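Fructose-bisphosphate aldolase (Thermus caldophilus, PDB 2FJK) is a class II aldolase with a TIM-barrel fold, modelled as a tetramer with 1,3-dihydroxyacetonephosphate bound. Local coordinates at residues M1-L9 / A68-H78; A47-Y55 / L79-S87. One frame throughout, in Å; residues are numbered along the deposited sequence.

The two contacts sit at different levels of one barrel, their centres about 18 Å apart. Along the chain the segments alternate: 1-9 comes first, then 47-55, 68-78 and 79-87, the last two running on without a break. Strand 44-47, helix 50-68 and strand 75-78 form a beta-alpha-beta crossover that puts the two strands side by side and parallel. Contact 1 takes in all of strand 75-78, with the N-terminal residues along its start; contact 2 starts at the C-terminal ends of the two strands and continues into the loops after them, where Asp80 and His81 line the pocket of 1,3-dihydroxyacetonephosphate. They meet where His78 O probably accepts a hydrogen bond from Leu48 N at 3.0 Å.

Contact 1: M1-L9 / A68-H78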
loop_
_atom_site.group_PDB
_atom_site.type_symbol
_atom_site.label_atom_id
_atom_site.label_comp_id
_atom_site.label_asym_id
_atom_site.label_seq_id
_atom_site.Cartn_x
_atom_site.Cartn_y
_atom_site.Cartn_z
HETATM N N MSE A 1 3.263 14.293 -4.212
HETATM C CA MSE A 1 3.306 13.631 -2.886
HETATM C C MSE A 1 2.134 14.077 -2.030
HETATM O O MSE A 1 1.577 15.161 -2.219
HETATM C CB MSE A 1 4.624 13.934 -2.166
HETATM C CG MSE A 1 5.007 15.397 -2.136
HETATM SE SE MSE A 1 6.464 15.730 -0.897
HETATM C CE MSE A 1 7.671 14.331 -1.492
ATOM N N LEU A 2 1.769 13.225 -1.083
ATOM C CA LEU A 2 0.647 13.497 -0.212
ATOM C C LEU A 2 0.972 14.595 0.794
ATOM O O LEU A 2 1.956 14.513 1.526
ATOM C CB LEU A 2 0.235 12.201 0.495
ATOM C CG LEU A 2 -1.059 12.206 1.312
ATOM C CD1 LEU A 2 -2.233 12.611 0.431
ATOM C CD2 LEU A 2 -1.285 10.827 1.908
ATOM N N VAL A 3 0.143 15.634 0.804
ATOM C CA VAL A 3 0.297 16.770 1.719
ATOM C C VAL A 3 -1.058 17.118 2.370
ATOM O O VAL A 3 -2.102 16.660 1.911
ATOM C CB VAL A 3 0.822 18.008 0.970
ATOM C CG1 VAL A 3 2.242 17.756 0.470
ATOM C CG2 VAL A 3 -0.100 18.331 -0.190
ATOM N N THR A 4 -1.043 17.920 3.437
ATOM C CA THR A 4 -2.287 18.291 4.107
ATOM C C THR A 4 -2.950 19.479 3.422
ATOM O O THR A 4 -4.144 19.742 3.610
ATOM C CB THR A 4 -2.063 18.638 5.596
ATOM O OG1 THR A 4 -1.241 19.804 5.707
ATOM C CG2 THR A 4 -1.407 17.476 6.315
ATOM N N GLY A 5 -2.180 20.204 2.627
ATOM C CA GLY A 5 -2.757 21.329 1.925
ATOM C C GLY A 5 -2.582 22.679 2.590
ATOM O O GLY A 5 -2.482 23.687 1.895
ATOM N N LEU A 6 -2.551 22.714 3.921
ATOM C CA LEU A 6 -2.380 23.980 4.630
ATOM C C LEU A 6 -1.180 24.700 4.034
ATOM O O LEU A 6 -1.247 25.898 3.751
ATOM C CB LEU A 6 -2.170 23.741 6.128
ATOM C CG LEU A 6 -1.811 24.948 7.008
ATOM C CD1 LEU A 6 -2.804 26.089 6.802
ATOM C CD2 LEU A 6 -1.780 24.513 8.469
ATOM N N GLU A 7 -0.095 23.960 3.821
ATOM C CA GLU A 7 1.112 24.534 3.239
ATOM C C GLU A 7 0.833 24.896 1.783
ATOM O O GLU A 7 1.323 25.907 1.279
ATOM C CB GLU A 7 2.275 23.542 3.328
ATOM C CG GLU A 7 2.635 23.113 4.754
ATOM C CD GLU A 7 3.012 24.279 5.661
ATOM O OE1 GLU A 7 2.126 25.092 5.999
ATOM O OE2 GLU A 7 4.199 24.381 6.041
ATOM N N ILE A 8 0.044 24.065 1.109
ATOM C CA ILE A 8 -0.331 24.335 -0.273
ATOM C C ILE A 8 -1.089 25.661 -0.300
ATOM O O ILE A 8 -0.740 26.578 -1.040
ATOM C CB ILE A 8 -1.305 23.274 -0.832
ATOM C CG1 ILE A 8 -0.668 21.893 -0.821
ATOM C CG2 ILE A 8 -1.717 23.652 -2.242
ATOM C CD1 ILE A 8 -1.532 20.847 -1.492
ATOM N N LEU A 9 -2.140 25.738 0.517
ATOM C CA LEU A 9 -2.998 26.917 0.600
ATOM C C LEU A 9 -2.335 28.164 1.187
ATOM O O LEU A 9 -2.598 29.272 0.728
ATOM C CB LEU A 9 -4.284 26.592 1.383
ATOM C CG LEU A 9 -5.387 25.695 0.773
ATOM C CD1 LEU A 9 -5.382 25.803 -0.754
ATOM C CD2 LEU A 9 -5.188 24.248 1.187
ATOM N N ALA A 68 -1.847 9.802 -4.942
ATOM C CA ALA A 68 -1.574 11.133 -4.384
ATOM C C ALA A 68 -0.118 11.112 -3.918
ATOM O O ALA A 68 0.653 12.038 -4.180
ATOM C CB ALA A 68 -2.491 11.432 -3.190
ATOM N N GLN A 69 0.235 10.035 -3.220
ATOM C CA GLN A 69 1.589 9.836 -2.712
ATOM C C GLN A 69 2.558 9.776 -3.898
ATOM O O GLN A 69 3.553 10.502 -3.934
ATOM C CB GLN A 69 1.672 8.515 -1.940
ATOM C CG GLN A 69 0.517 8.291 -0.979
ATOM C CD GLN A 69 0.542 6.921 -0.310
ATOM O OE1 GLN A 69 0.716 5.890 -0.969
ATOM N NE2 GLN A 69 0.349 6.904 1.007
ATOM N N GLU A 70 2.243 8.906 -4.859
ATOM C CA GLU A 70 3.060 8.705 -6.055
ATOM C C GLU A 70 3.267 9.942 -6.922
ATOM O O GLU A 70 4.286 10.047 -7.609
ATOM C CB GLU A 70 2.469 7.584 -6.922
ATOM C CG GLU A 70 2.786 6.179 -6.431
ATOM C CD GLU A 70 2.073 5.092 -7.227
ATOM O OE1 GLU A 70 2.279 5.002 -8.456
ATOM O OE2 GLU A 70 1.300 4.321 -6.617
ATOM N N ALA A 71 2.317 10.876 -6.887
ATOM C CA ALA A 71 2.401 12.093 -7.694
ATOM C C ALA A 71 3.683 12.901 -7.481
ATOM O O ALA A 71 4.263 12.887 -6.398
ATOM C CB ALA A 71 1.199 12.970 -7.430
ATOM N N ARG A 72 4.100 13.616 -8.522
ATOM C CA ARG A 72 5.304 14.437 -8.474
ATOM C C ARG A 72 5.022 15.905 -8.162
ATOM O O ARG A 72 5.911 16.751 -8.288
ATOM C CB ARG A 72 6.066 14.322 -9.799
ATOM C CG ARG A 72 6.700 12.950 -10.016
ATOM C CD ARG A 72 7.425 12.852 -11.356
ATOM N NE ARG A 72 8.377 11.741 -11.378
ATOM C CZ ARG A 72 9.478 11.684 -10.631
ATOM N NH1 ARG A 72 9.776 12.678 -9.801
ATOM N NH2 ARG A 72 10.283 10.631 -10.710
ATOM N N VAL A 73 3.785 16.201 -7.765
ATOM C CA VAL A 73 3.381 17.559 -7.403
ATOM C C VAL A 73 2.680 17.445 -6.059
ATOM O O VAL A 73 2.301 16.350 -5.660
ATOM C CB VAL A 73 2.391 18.185 -8.430
ATOM C CG1 VAL A 73 3.004 18.175 -9.821
ATOM C CG2 VAL A 73 1.070 17.425 -8.425
ATOM N N PRO A 74 2.516 18.564 -5.333
ATOM C CA PRO A 74 1.838 18.478 -4.032
ATOM C C PRO A 74 0.373 18.120 -4.229
ATOM O O PRO A 74 -0.322 18.767 -5.008
ATOM C CB PRO A 74 2.000 19.885 -3.452
ATOM C CG PRO A 74 3.243 20.417 -4.155
ATOM C CD PRO A 74 3.047 19.918 -5.562
ATOM N N VAL A 75 -0.086 17.090 -3.530
ATOM C CA VAL A 75 -1.475 16.659 -3.628
ATOM C C VAL A 75 -2.095 16.455 -2.253
ATOM O O VAL A 75 -1.515 15.787 -1.396
ATOM C CB VAL A 75 -1.613 15.326 -4.403
ATOM C CG1 VAL A 75 -3.053 14.826 -4.321
ATOM C CG2 VAL A 75 -1.199 15.513 -5.859
ATOM N N ALA A 76 -3.278 17.030 -2.051
ATOM C CA ALA A 76 -4.003 16.884 -0.792
ATOM C C ALA A 76 -5.299 16.135 -1.081
ATOM O O ALA A 76 -5.896 16.304 -2.144
ATOM C CB ALA A 76 -4.320 18.254 -0.192
ATOM N N VAL A 77 -5.718 15.301 -0.135
ATOM C CA VAL A 77 -6.955 14.539 -0.259
ATOM C C VAL A 77 -7.919 15.041 0.835
ATOM O O VAL A 77 -7.721 14.758 2.018
ATOM C CB VAL A 77 -6.667 13.033 -0.095
ATOM C CG1 VAL A 77 -7.959 12.232 -0.169
ATOM C CG2 VAL A 77 -5.678 12.576 -1.188
ATOM N N HIS A 78 -8.941 15.805 0.429
ATOM C CA HIS A 78 -9.923 16.392 1.356
ATOM C C HIS A 78 -11.317 15.768 1.323
ATOM O O HIS A 78 -11.790 15.346 0.270
ATOM C CB HIS A 78 -10.090 17.892 1.085
ATOM C CG HIS A 78 -8.872 18.710 1.373
ATOM N ND1 HIS A 78 -8.943 20.030 1.764
ATOM C CD2 HIS A 78 -7.553 18.407 1.311
ATOM C CE1 HIS A 78 -7.721 20.504 1.936
ATOM N NE2 HIS A 78 -6.859 19.539 1.669
#
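Leu2 reaches across with its CD1 branch, which lies against both Ala68 CB and Val77 CG2, 3.8 Å from each; the Leu2 and Val77 side chains cross obliquely. The turn that takes it there is at the first torsion, which sets CG opposite the backbone N (chi1 -171°). Leu2 and Val75 share one face of the parallel pairing; Val3 and Ala76 lie on the other. There Val3 CG2 lies over the Val75 carbonyl, 3.2 Å from Val75 O, and also reaches Pro74 CB. Ile8, from the first turn of helix 6-14, extends its chain until Ile8 CD1 is 4.0 Å from Ala76 CB. Ile8 and Leu9 also touch Val19, so the helix packs against the barrel strands.

Between the two faces, Val75 N donates to Met1 O at 2.9 Å and Val3 N to Val75 O at 2.8 Å, attaching residues 2-3 alongside the start of strand 75-78. His78 NE2 adds a weak bond to Thr4 O, while its ND1 pairs with Lys249. The terminal amine, Met1 N, bonds to Ala71 O at 2.8 Å and to Val73 O at 2.7 Å, standing above both carbonyl planes. Arg72 of the second subunit packs on Met1 and bonds to Leu2 O. With two carbonyl oxygens on it, the amine is probably stabilised in its protonated form, holding the chain's first residue in place.

Contact 2: A47-Y55 / L79-S87; sequences ALSEGAMKY and LDHGSSYES. With 13P (1,3-dihydroxyacetonephosphate), chain E.
Leu48 and Leu79 run side by side as the chain leaves two parallel strands, their CA atoms 5.2 Å apart. The backbones part, reaching 6.6 Å between Glu50 CA and Gly82 CA as 47-55 enters its helix and 79-87 stays loop. Ser49 caps helix 50-68 through its OG, accepting from Ala52 N, and Ser84 likewise caps helix 85-93 with Ser87 N. Water 1 spans the gap, accepting from Glu50 N (2.8 Å) and donating to His81 O (2.9 Å).

These loops and helix starts follow the strands at the C-terminal end of a TIM barrel. With chi1 at -168° the Asp80 carboxylate extends away from the backbone N to the ligand, where OD1 accepts from O3 of 1,3-dihydroxyacetonephosphate at 3.1 Å; His208 weakly bonds the same Asp80 oxygen. His81 also borders the ligand, its ring meeting those of His178 and His208.

Farther out, Glu50 extends across to the other loop. Ser83 OG lies near both carboxylate oxygens, 2.6 Å from Glu50 OE1 and 2.7 Å from Glu50 OE2. Ser83 N and Ser87 OG both donate to OE2, in bonds of doubtfully short length. Met53 SE meets Leu79 CD1 at 3.9 Å, the side chains crossing nearly at right angles, and Phe96 touches both.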
loop_
_atom_site.group_PDB
_atom_site.type_symbol
_atom_site.label_atom_id
_atom_site.label_comp_id
_atom_site.label_asym_id
_atom_site.label_seq_id
_atom_site.Cartn_x
_atom_site.Cartn_y
_atom_site.Cartn_z
ATOM N N ALA A 47 -10.840 16.114 -3.996
ATOM C CA ALA A 47 -11.992 16.236 -3.111
ATOM C C ALA A 47 -12.964 15.081 -3.259
ATOM O O ALA A 47 -13.324 14.686 -4.368
ATOM C CB ALA A 47 -12.721 17.568 -3.374
ATOM N N LEU A 48 -13.376 14.528 -2.129
ATOM C CA LEU A 48 -14.326 13.443 -2.146
ATOM C C LEU A 48 -15.488 13.730 -1.207
ATOM O O LEU A 48 -15.317 13.782 0.001
ATOM C CB LEU A 48 -13.666 12.131 -1.736
ATOM C CG LEU A 48 -12.785 11.417 -2.755
ATOM C CD1 LEU A 48 -11.444 12.142 -2.891
ATOM C CD2 LEU A 48 -12.580 9.982 -2.293
ATOM N N SER A 49 -16.678 13.894 -1.769
ATOM C CA SER A 49 -17.860 14.146 -0.957
ATOM C C SER A 49 -18.173 12.851 -0.225
ATOM O O SER A 49 -17.466 11.843 -0.375
ATOM C CB SER A 49 -19.040 14.506 -1.853
ATOM O OG SER A 49 -19.419 13.371 -2.627
ATOM N N GLU A 50 -19.233 12.872 0.571
ATOM C CA GLU A 50 -19.652 11.680 1.284
ATOM C C GLU A 50 -20.287 10.751 0.256
ATOM O O GLU A 50 -20.284 9.523 0.421
ATOM C CB GLU A 50 -20.648 12.045 2.385
ATOM C CG GLU A 50 -20.037 11.980 3.778
ATOM C CD GLU A 50 -20.926 12.596 4.835
ATOM O OE1 GLU A 50 -22.149 12.357 4.797
ATOM O OE2 GLU A 50 -20.401 13.315 5.710
ATOM N N GLY A 51 -20.815 11.344 -0.817
ATOM C CA GLY A 51 -21.421 10.556 -1.879
ATOM C C GLY A 51 -20.326 9.784 -2.606
ATOM O O GLY A 51 -20.496 8.613 -2.960
ATOM N N ALA A 52 -19.187 10.445 -2.815
ATOM C CA ALA A 52 -18.056 9.825 -3.480
ATOM C C ALA A 52 -17.600 8.643 -2.643
ATOM O O ALA A 52 -17.392 7.550 -3.154
ATOM C CB ALA A 52 -16.913 10.827 -3.641
HETATM N N MSE A 53 -17.450 8.862 -1.346
HETATM C CA MSE A 53 -17.018 7.787 -0.463
HETATM C C MSE A 53 -17.962 6.588 -0.450
HETATM O O MSE A 53 -17.508 5.450 -0.396
HETATM C CB MSE A 53 -16.806 8.326 0.947
HETATM C CG MSE A 53 -15.482 9.076 1.083
HETATM SE SE MSE A 53 -15.212 9.734 2.854
HETATM C CE MSE A 53 -14.413 8.149 3.637
ATOM N N LYS A 54 -19.267 6.838 -0.503
ATOM C CA LYS A 54 -20.241 5.749 -0.525
ATOM C C LYS A 54 -20.151 5.036 -1.873
ATOM O O LYS A 54 -20.066 3.814 -1.935
ATOM C CB LYS A 54 -21.663 6.289 -0.329
ATOM C CG LYS A 54 -22.748 5.218 -0.301
ATOM C CD LYS A 54 -24.138 5.852 -0.299
ATOM C CE LYS A 54 -25.206 4.911 0.261
ATOM N NZ LYS A 54 -25.382 3.666 -0.536
ATOM N N TYR A 55 -20.153 5.817 -2.949
ATOM C CA TYR A 55 -20.074 5.279 -4.312
ATOM C C TYR A 55 -18.755 4.555 -4.577
ATOM O O TYR A 55 -18.729 3.446 -5.126
ATOM C CB TYR A 55 -20.222 6.412 -5.330
ATOM C CG TYR A 55 -20.187 5.946 -6.772
ATOM C CD1 TYR A 55 -21.310 5.384 -7.371
ATOM C CD2 TYR A 55 -19.019 6.056 -7.530
ATOM C CE1 TYR A 55 -21.275 4.948 -8.689
ATOM C CE2 TYR A 55 -18.967 5.616 -8.852
ATOM C CZ TYR A 55 -20.099 5.068 -9.426
ATOM O OH TYR A 55 -20.056 4.662 -10.739
ATOM N N LEU A 79 -11.979 15.751 2.481
ATOM C CA LEU A 79 -13.325 15.195 2.609
ATOM C C LEU A 79 -14.388 16.065 1.922
ATOM O O LEU A 79 -15.126 15.581 1.079
ATOM C CB LEU A 79 -13.683 14.993 4.086
ATOM C CG LEU A 79 -15.162 14.750 4.438
ATOM C CD1 LEU A 79 -15.719 13.565 3.658
ATOM C CD2 LEU A 79 -15.291 14.506 5.939
ATOM N N ASP A 80 -14.488 17.338 2.269
ATOM C CA ASP A 80 -15.487 18.185 1.606
ATOM C C ASP A 80 -16.932 18.000 2.125
ATOM O O ASP A 80 -17.607 17.001 1.841
ATOM C CB ASP A 80 -15.441 17.937 0.085
ATOM C CG ASP A 80 -16.232 18.960 -0.712
ATOM O OD1 ASP A 80 -16.057 20.171 -0.458
ATOM O OD2 ASP A 80 -17.014 18.556 -1.601
ATOM N N HIS A 81 -17.384 18.980 2.897
ATOM C CA HIS A 81 -18.728 18.986 3.450
ATOM C C HIS A 81 -19.086 17.709 4.203
ATOM O O HIS A 81 -20.087 17.055 3.892
ATOM C CB HIS A 81 -19.739 19.234 2.327
ATOM C CG HIS A 81 -19.567 20.557 1.646
ATOM N ND1 HIS A 81 -19.591 20.701 0.276
ATOM C CD2 HIS A 81 -19.356 21.796 2.150
ATOM C CE1 HIS A 81 -19.401 21.971 -0.036
ATOM N NE2 HIS A 81 -19.256 22.656 1.083
ATOM N N GLY A 82 -18.262 17.351 5.185
ATOM C CA GLY A 82 -18.541 16.173 5.982
ATOM C C GLY A 82 -19.829 16.468 6.728
ATOM O O GLY A 82 -20.023 17.588 7.196
ATOM N N SER A 83 -20.711 15.480 6.830
ATOM C CA SER A 83 -21.997 15.659 7.495
ATOM C C SER A 83 -21.958 15.457 8.997
ATOM O O SER A 83 -22.785 16.012 9.724
ATOM C CB SER A 83 -23.030 14.680 6.934
ATOM O OG SER A 83 -22.651 13.338 7.187
ATOM N N SER A 84 -21.005 14.664 9.472
ATOM C CA SER A 84 -20.923 14.405 10.902
ATOM C C SER A 84 -19.527 14.114 11.426
ATOM O O SER A 84 -18.547 14.069 10.676
ATOM C CB SER A 84 -21.840 13.239 11.271
ATOM O OG SER A 84 -21.418 12.042 10.639
ATOM N N TYR A 85 -19.451 13.921 12.736
ATOM C CA TYR A 85 -18.192 13.623 13.379
ATOM C C TYR A 85 -17.753 12.249 12.882
ATOM O O TYR A 85 -16.594 12.050 12.521
ATOM C CB TYR A 85 -18.379 13.606 14.901
ATOM C CG TYR A 85 -17.107 13.371 15.673
ATOM C CD1 TYR A 85 -16.097 14.331 15.699
ATOM C CD2 TYR A 85 -16.912 12.186 16.381
ATOM C CE1 TYR A 85 -14.921 14.117 16.413
ATOM C CE2 TYR A 85 -15.742 11.960 17.100
ATOM C CZ TYR A 85 -14.752 12.930 17.113
ATOM O OH TYR A 85 -13.606 12.718 17.839
ATOM N N GLU A 86 -18.699 11.314 12.848
ATOM C CA GLU A 86 -18.431 9.952 12.403
ATOM C C GLU A 86 -17.982 9.918 10.946
ATOM O O GLU A 86 -17.245 9.023 10.537
ATOM C CB GLU A 86 -19.684 9.089 12.569
ATOM C CG GLU A 86 -20.403 9.278 13.898
ATOM C CD GLU A 86 -21.478 10.355 13.838
ATOM O OE1 GLU A 86 -22.475 10.156 13.103
ATOM O OE2 GLU A 86 -21.332 11.394 14.521
ATOM N N SER A 87 -18.446 10.888 10.166
ATOM C CA SER A 87 -18.085 10.980 8.756
ATOM C C SER A 87 -16.626 11.393 8.671
ATOM O O SER A 87 -15.867 10.883 7.843
ATOM C CB SER A 87 -18.953 12.021 8.043
ATOM O OG SER A 87 -18.573 12.152 6.679
HETATM P P 13P E . -20.055 23.005 -8.012
HETATM O O1P 13P E . -21.436 22.209 -8.192
HETATM O O2P 13P E . -20.365 24.521 -8.347
HETATM O O3P 13P E . -19.007 22.448 -9.024
HETATM O O1 13P E . -19.550 22.805 -6.500
HETATM C C1 13P E . -18.147 22.738 -6.251
HETATM C C2 13P E . -18.002 22.834 -4.753
HETATM O O2 13P E . -18.550 23.756 -4.154
HETATM C C3 13P E . -17.186 21.802 -3.977
HETATM O O3 13P E . -17.295 22.034 -2.576
HETATM O O HOH W 1 -20.332 15.297 1.547
#